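Local coordinates for protein lasso peptide isopeptidase AtxE2 (Asticcacaulis excentricus, PDB 5TXE) that hydrolyses the isopeptide bond of the lasso peptides astexin-2 and astexin-3, converting these threaded substrates into linear peptides, at residues Gly536-His541 and Ala595-Thr600; Val42-Ala47 and His645-Tyr650. The protein carries 1 engineered substitution. All coordinates share one frame; numbering follows the deposited sequence.

Both contacts are largely buried, but they differ in what they join and share no helix or strand. Interaction 1, its centre about 29 Å from the centre of the chain, lies within the hydrolase domain, where the C-terminal part of helix 528-539 meets the loop leading into strand 602-607; its leucine and isoleucine packing gives way to an exposed arginine. Interaction 2, its centre about 16 Å from that of the chain, brings the N-terminal helix 40-44 against helix 643-662, with 597 residues between its segments. Apolar groups pack in each, and each has one water bridge: backbone to backbone in interaction 1, backbone to a tyrosine hydroxyl in interaction 2. Their nearest atoms stay about 16 Å apart.

Interaction 1 (Gly536-His541 and Ala595-Thr600); sequences GLINSH and ASRLDT
Leu598 sets its two methyl groups against successive residues of helix 528-539: CD1 lies 3.8 Å from Ile538 CG1, and CD2 lies 4.2 Å from Leu537 CD1. Leucine suits the place because its forked end can meet two neighbours at once, and Phe591 and Leu621 add to the same apolar cluster. The other branch of Leu537 turns to Thr600, whose CG2 is 3.8 Å from Leu537 CD2, the two side chains crossing at about a right angle. Threonine can offer that methyl while its OG1 bonds to the carbonyl of Phe543. A water between the two backbones donates to Leu537 O (3.2 Å) and accepts from Thr600 N (3.1 Å), coupling the helix backbone to the loop backbone.

The other side of the contact is looser. Arg597 is exposed, its CG held between backbone N and carbonyl carbon (chi1 64°) and its chain extended from there to NE, which carries the guanidinium across to Ile538. NH1 makes a weak, bent hydrogen bond to Ile538 O (3.2 Å, 132° at the hydrogen), while NH2 rests 3.7 Å from Ile538 CG2. A guanidinium beside a carbonyl near the C-terminal part of the helix is probably electrostatically favourable. The helix follows the nucleophile position, here the engineered Ala527, as in α/β-hydrolases generally, but this end is far from the annotated sites. The chemistry suggests that the contact rests mainly on apolar packing, with a water bridge between the backbones and a weak arginine bond on the solvent side.

Interaction 2 (Val42-Ala47 and His645-Tyr650); sequences VLVRLA and HRLAVY
The hydroxyl of Tyr650 is gripped by a water, which donates to OH at 2.8 Å, and by the carboxylate of Asp450; beside it Leu43 CD2 lies 3.5 Å from OH. The same water reaches back to Leu43 O in a weak bond (3.3 Å), so a buried phenol and a helix carbonyl share one solvent molecule. A tyrosine fits here because its hydroxyl ends in a polar niche while its ring takes part in the apolar packing. Leu43 comes against the CE2 side of that ring, with CD2 3.5 Å from CE2, its CG swung opposite the backbone N (chi1 179°) to carry the methyls there. At the ring's edge, in its plane, is Val44 N; one face is covered toward its rim by Arg646 CG.

Val44 fills the middle of the contact. Its CG1 meets Leu647 CD1 at 4.2 Å and its CG2 meets Arg646 CG at 4.1 Å, the compact β-branch touching both. Arg646 lends its methylene here; its guanidinium turns to the carbonyls of Gly449, Asp450 and Lys640, and its side chain lies about 10 Å from that of His638, probably a member of the charge relay. Helix 40-44 thus rests on helix 643-662, with Pro40 and Glu41 also against Leu647, and leads on to strand 48-49, while Val649 on the second helix packs on Tyr633 of strand 628-633.

Interaction 1 (Gly536-His541 and Ala595-Thr600)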
loop_
_atom_site.group_PDB
_atom_site.type_symbol
_atom_site.label_atom_id
_atom_site.label_comp_id
_atom_site.label_asym_id
_atom_site.label_seq_id
_atom_site.Cartn_x
_atom_site.Cartn_y
_atom_site.Cartn_z
ATOM N N GLY A 536 14.781 11.600 11.807
ATOM C CA GLY A 536 14.957 12.964 11.338
ATOM C C GLY A 536 14.926 13.985 12.427
ATOM O O GLY A 536 15.657 15.013 12.356
ATOM N N LEU A 537 14.082 13.768 13.430
ATOM C CA LEU A 537 13.912 14.795 14.474
ATOM C C LEU A 537 15.091 14.736 15.432
ATOM O O LEU A 537 15.375 15.661 16.128
ATOM C CB LEU A 537 12.624 14.600 15.245
ATOM C CG LEU A 537 11.349 14.754 14.463
ATOM C CD1 LEU A 537 10.145 14.703 15.388
ATOM C CD2 LEU A 537 11.315 16.028 13.675
ATOM N N ILE A 538 15.762 13.611 15.477
ATOM C CA ILE A 538 16.892 13.466 16.373
ATOM C C ILE A 538 18.190 13.851 15.697
ATOM O O ILE A 538 19.062 14.383 16.341
ATOM C CB ILE A 538 16.991 12.025 16.883
ATOM C CG1 ILE A 538 15.871 11.794 17.919
ATOM C CG2 ILE A 538 18.351 11.704 17.510
ATOM C CD1 ILE A 538 15.578 10.336 18.079
ATOM N N ASN A 539 18.337 13.538 14.420
ATOM C CA ASN A 539 19.616 13.688 13.746
ATOM C C ASN A 539 19.679 14.888 12.782
ATOM O O ASN A 539 20.570 14.973 11.947
ATOM C CB ASN A 539 19.929 12.368 13.033
ATOM C CG ASN A 539 20.100 11.212 13.993
ATOM O OD1 ASN A 539 21.103 11.109 14.631
ATOM N ND2 ASN A 539 19.090 10.363 14.117
ATOM N N SER A 540 18.714 15.805 12.888
ATOM C CA SER A 540 18.771 17.068 12.212
ATOM C C SER A 540 17.937 18.079 12.968
ATOM O O SER A 540 17.135 17.744 13.823
ATOM C CB SER A 540 18.242 16.915 10.810
ATOM O OG SER A 540 16.881 17.247 10.703
ATOM N N HIS A 541 18.129 19.339 12.660
ATOM C CA HIS A 541 17.265 20.420 13.110
ATOM C C HIS A 541 16.662 21.106 11.929
ATOM O O HIS A 541 16.380 22.288 11.930
ATOM C CB HIS A 541 18.086 21.410 13.950
ATOM C CG HIS A 541 18.533 20.856 15.260
ATOM N ND1 HIS A 541 19.690 20.109 15.402
ATOM C CD2 HIS A 541 18.007 20.968 16.504
ATOM C CE1 HIS A 541 19.837 19.760 16.669
ATOM N NE2 HIS A 541 18.824 20.260 17.356
ATOM N N ALA A 595 14.713 12.328 24.566
ATOM C CA ALA A 595 13.603 13.237 24.885
ATOM C C ALA A 595 14.011 14.665 25.187
ATOM O O ALA A 595 13.371 15.624 24.752
ATOM C CB ALA A 595 12.815 12.727 26.082
ATOM N N SER A 596 15.049 14.834 25.975
ATOM C CA SER A 596 15.396 16.183 26.447
ATOM C C SER A 596 15.967 17.082 25.339
ATOM O O SER A 596 15.989 18.281 25.498
ATOM C CB SER A 596 16.315 16.089 27.678
ATOM O OG SER A 596 17.466 15.334 27.281
ATOM N N ARG A 597 16.350 16.540 24.192
ATOM C CA ARG A 597 16.779 17.420 23.067
ATOM C C ARG A 597 15.835 17.431 21.865
ATOM O O ARG A 597 16.186 17.796 20.787
ATOM C CB ARG A 597 18.177 17.029 22.593
ATOM C CG ARG A 597 18.332 15.651 21.995
ATOM C CD ARG A 597 19.824 15.420 21.977
ATOM N NE ARG A 597 20.293 14.147 21.464
ATOM C CZ ARG A 597 20.583 13.921 20.190
ATOM N NH1 ARG A 597 20.313 14.853 19.297
ATOM N NH2 ARG A 597 21.066 12.747 19.803
ATOM N N LEU A 598 14.609 17.024 22.072
ATOM C CA LEU A 598 13.705 16.897 20.980
ATOM C C LEU A 598 12.740 18.075 21.040
ATOM O O LEU A 598 11.648 18.010 21.660
ATOM C CB LEU A 598 13.007 15.563 21.107
ATOM C CG LEU A 598 12.720 14.889 19.791
ATOM C CD1 LEU A 598 13.159 13.446 19.937
ATOM C CD2 LEU A 598 11.240 15.086 19.419
ATOM N N ASP A 599 13.143 19.164 20.406
ATOM C CA ASP A 599 12.365 20.370 20.529
ATOM C C ASP A 599 11.307 20.606 19.445
ATOM O O ASP A 599 10.494 21.516 19.587
ATOM C CB ASP A 599 13.308 21.558 20.648
ATOM C CG ASP A 599 14.130 21.483 21.928
ATOM O OD1 ASP A 599 13.510 21.409 23.024
ATOM O OD2 ASP A 599 15.373 21.478 21.855
ATOM N N THR A 600 11.317 19.808 18.383
ATOM C CA THR A 600 10.308 19.934 17.350
ATOM C C THR A 600 8.928 19.467 17.826
ATOM O O THR A 600 8.797 18.361 18.270
ATOM C CB THR A 600 10.709 19.054 16.169
ATOM O OG1 THR A 600 11.987 19.475 15.686
ATOM C CG2 THR A 600 9.719 19.187 15.016
HETATM O O HOH W 1 13.337 17.639 17.613
#

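Interaction 2 (Val42-Ala47 and His645-Tyr650)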
loop_
_atom_site.group_PDB
_atom_site.type_symbol
_atom_site.label_atom_id
_atom_site.label_comp_id
_atom_site.label_asym_id
_atom_site.label_seq_id
_atom_site.Cartn_x
_atom_site.Cartn_y
_atom_site.Cartn_z
ATOM N N VAL A 42 -13.716 16.386 0.389
ATOM C CA VAL A 42 -13.731 15.888 -0.975
ATOM C C VAL A 42 -12.797 14.682 -1.096
ATOM O O VAL A 42 -13.176 13.658 -1.639
ATOM C CB VAL A 42 -13.336 17.007 -1.989
ATOM C CG1 VAL A 42 -13.300 16.477 -3.425
ATOM C CG2 VAL A 42 -14.335 18.160 -1.904
ATOM N N LEU A 43 -11.585 14.803 -0.554
ATOM C CA LEU A 43 -10.574 13.759 -0.710
ATOM C C LEU A 43 -11.002 12.437 -0.081
ATOM O O LEU A 43 -10.864 11.369 -0.672
ATOM C CB LEU A 43 -9.268 14.221 -0.083
ATOM C CG LEU A 43 -8.104 13.251 -0.140
ATOM C CD1 LEU A 43 -7.757 12.975 -1.603
ATOM C CD2 LEU A 43 -6.886 13.791 0.608
ATOM N N VAL A 44 -11.530 12.491 1.132
ATOM C CA VAL A 44 -11.871 11.256 1.798
ATOM C C VAL A 44 -12.996 10.526 1.059
ATOM O O VAL A 44 -13.084 9.299 1.128
ATOM C CB VAL A 44 -12.217 11.472 3.289
ATOM C CG1 VAL A 44 -13.562 12.157 3.457
ATOM C CG2 VAL A 44 -12.322 10.134 4.020
ATOM N N ARG A 45 -13.828 11.254 0.315
ATOM C CA ARG A 45 -14.905 10.611 -0.428
ATOM C C ARG A 45 -14.538 10.149 -1.846
ATOM O O ARG A 45 -15.396 9.626 -2.540
ATOM C CB ARG A 45 -16.074 11.579 -0.526
ATOM C CG ARG A 45 -16.776 11.870 0.794
ATOM C CD ARG A 45 -17.857 12.922 0.580
ATOM N NE ARG A 45 -18.759 13.031 1.709
ATOM C CZ ARG A 45 -18.521 13.752 2.780
ATOM N NH1 ARG A 45 -17.386 14.424 2.905
ATOM N NH2 ARG A 45 -19.427 13.808 3.737
ATOM N N LEU A 46 -13.318 10.391 -2.311
ATOM C CA LEU A 46 -12.924 9.891 -3.685
ATOM C C LEU A 46 -12.859 8.390 -3.676
ATOM O O LEU A 46 -12.124 7.791 -2.870
ATOM C CB LEU A 46 -11.598 10.484 -4.131
ATOM C CG LEU A 46 -11.605 12.004 -4.375
ATOM C CD1 LEU A 46 -10.220 12.559 -4.674
ATOM C CD2 LEU A 46 -12.539 12.367 -5.513
ATOM N N ALA A 47 -13.670 7.765 -4.528
ATOM C CA ALA A 47 -13.795 6.332 -4.572
ATOM C C ALA A 47 -12.521 5.686 -5.068
ATOM O O ALA A 47 -11.647 6.386 -5.600
ATOM C CB ALA A 47 -14.932 5.960 -5.486
ATOM N N HIS A 645 -12.490 8.458 10.965
ATOM C CA HIS A 645 -11.164 8.608 11.535
ATOM C C HIS A 645 -10.210 9.272 10.557
ATOM O O HIS A 645 -9.395 10.128 10.949
ATOM C CB HIS A 645 -10.589 7.276 11.927
ATOM C CG HIS A 645 -11.256 6.647 13.084
ATOM N ND1 HIS A 645 -11.023 5.339 13.448
ATOM C CD2 HIS A 645 -12.122 7.146 13.991
ATOM C CE1 HIS A 645 -11.734 5.059 14.522
ATOM N NE2 HIS A 645 -12.456 6.122 14.833
ATOM N N ARG A 646 -10.231 8.804 9.318
ATOM C CA ARG A 646 -9.323 9.357 8.303
ATOM C C ARG A 646 -9.577 10.814 8.126
ATOM O O ARG A 646 -8.648 11.606 8.080
ATOM C CB ARG A 646 -9.492 8.625 6.990
ATOM C CG ARG A 646 -8.743 9.243 5.781
ATOM C CD ARG A 646 -8.536 8.229 4.642
ATOM N NE ARG A 646 -7.427 7.329 4.974
ATOM C CZ ARG A 646 -7.541 6.070 5.380
ATOM N NH1 ARG A 646 -8.729 5.425 5.425
ATOM N NH2 ARG A 646 -6.439 5.435 5.745
ATOM N N LEU A 647 -10.847 11.213 8.062
ATOM C CA LEU A 647 -11.150 12.612 7.901
ATOM C C LEU A 647 -10.643 13.448 9.054
ATOM O O LEU A 647 -10.162 14.552 8.873
ATOM C CB LEU A 647 -12.666 12.803 7.709
ATOM C CG LEU A 647 -13.113 14.266 7.580
ATOM C CD1 LEU A 647 -12.438 14.921 6.407
ATOM C CD2 LEU A 647 -14.635 14.385 7.397
ATOM N N ALA A 648 -10.766 12.910 10.269
ATOM C CA ALA A 648 -10.338 13.603 11.465
ATOM C C ALA A 648 -8.813 13.695 11.500
ATOM O O ALA A 648 -8.280 14.691 11.873
ATOM C CB ALA A 648 -10.842 12.849 12.661
ATOM N N VAL A 649 -8.130 12.670 11.036
ATOM C CA VAL A 649 -6.693 12.714 10.898
ATOM C C VAL A 649 -6.249 13.819 9.893
ATOM O O VAL A 649 -5.411 14.654 10.209
ATOM C CB VAL A 649 -6.173 11.358 10.435
ATOM C CG1 VAL A 649 -4.683 11.430 10.030
ATOM C CG2 VAL A 649 -6.295 10.374 11.578
ATOM N N TYR A 650 -6.846 13.804 8.694
ATOM C CA TYR A 650 -6.626 14.844 7.688
ATOM C C TYR A 650 -6.762 16.224 8.292
ATOM O O TYR A 650 -5.877 17.074 8.147
ATOM C CB TYR A 650 -7.646 14.766 6.569
ATOM C CG TYR A 650 -7.504 13.666 5.535
ATOM C CD1 TYR A 650 -6.411 12.794 5.477
ATOM C CD2 TYR A 650 -8.484 13.516 4.557
ATOM C CE1 TYR A 650 -6.331 11.781 4.509
ATOM C CE2 TYR A 650 -8.384 12.556 3.557
ATOM C CZ TYR A 650 -7.310 11.706 3.520
ATOM O OH TYR A 650 -7.277 10.827 2.491
HETATM O O HOH W 2 -8.806 9.198 0.832
#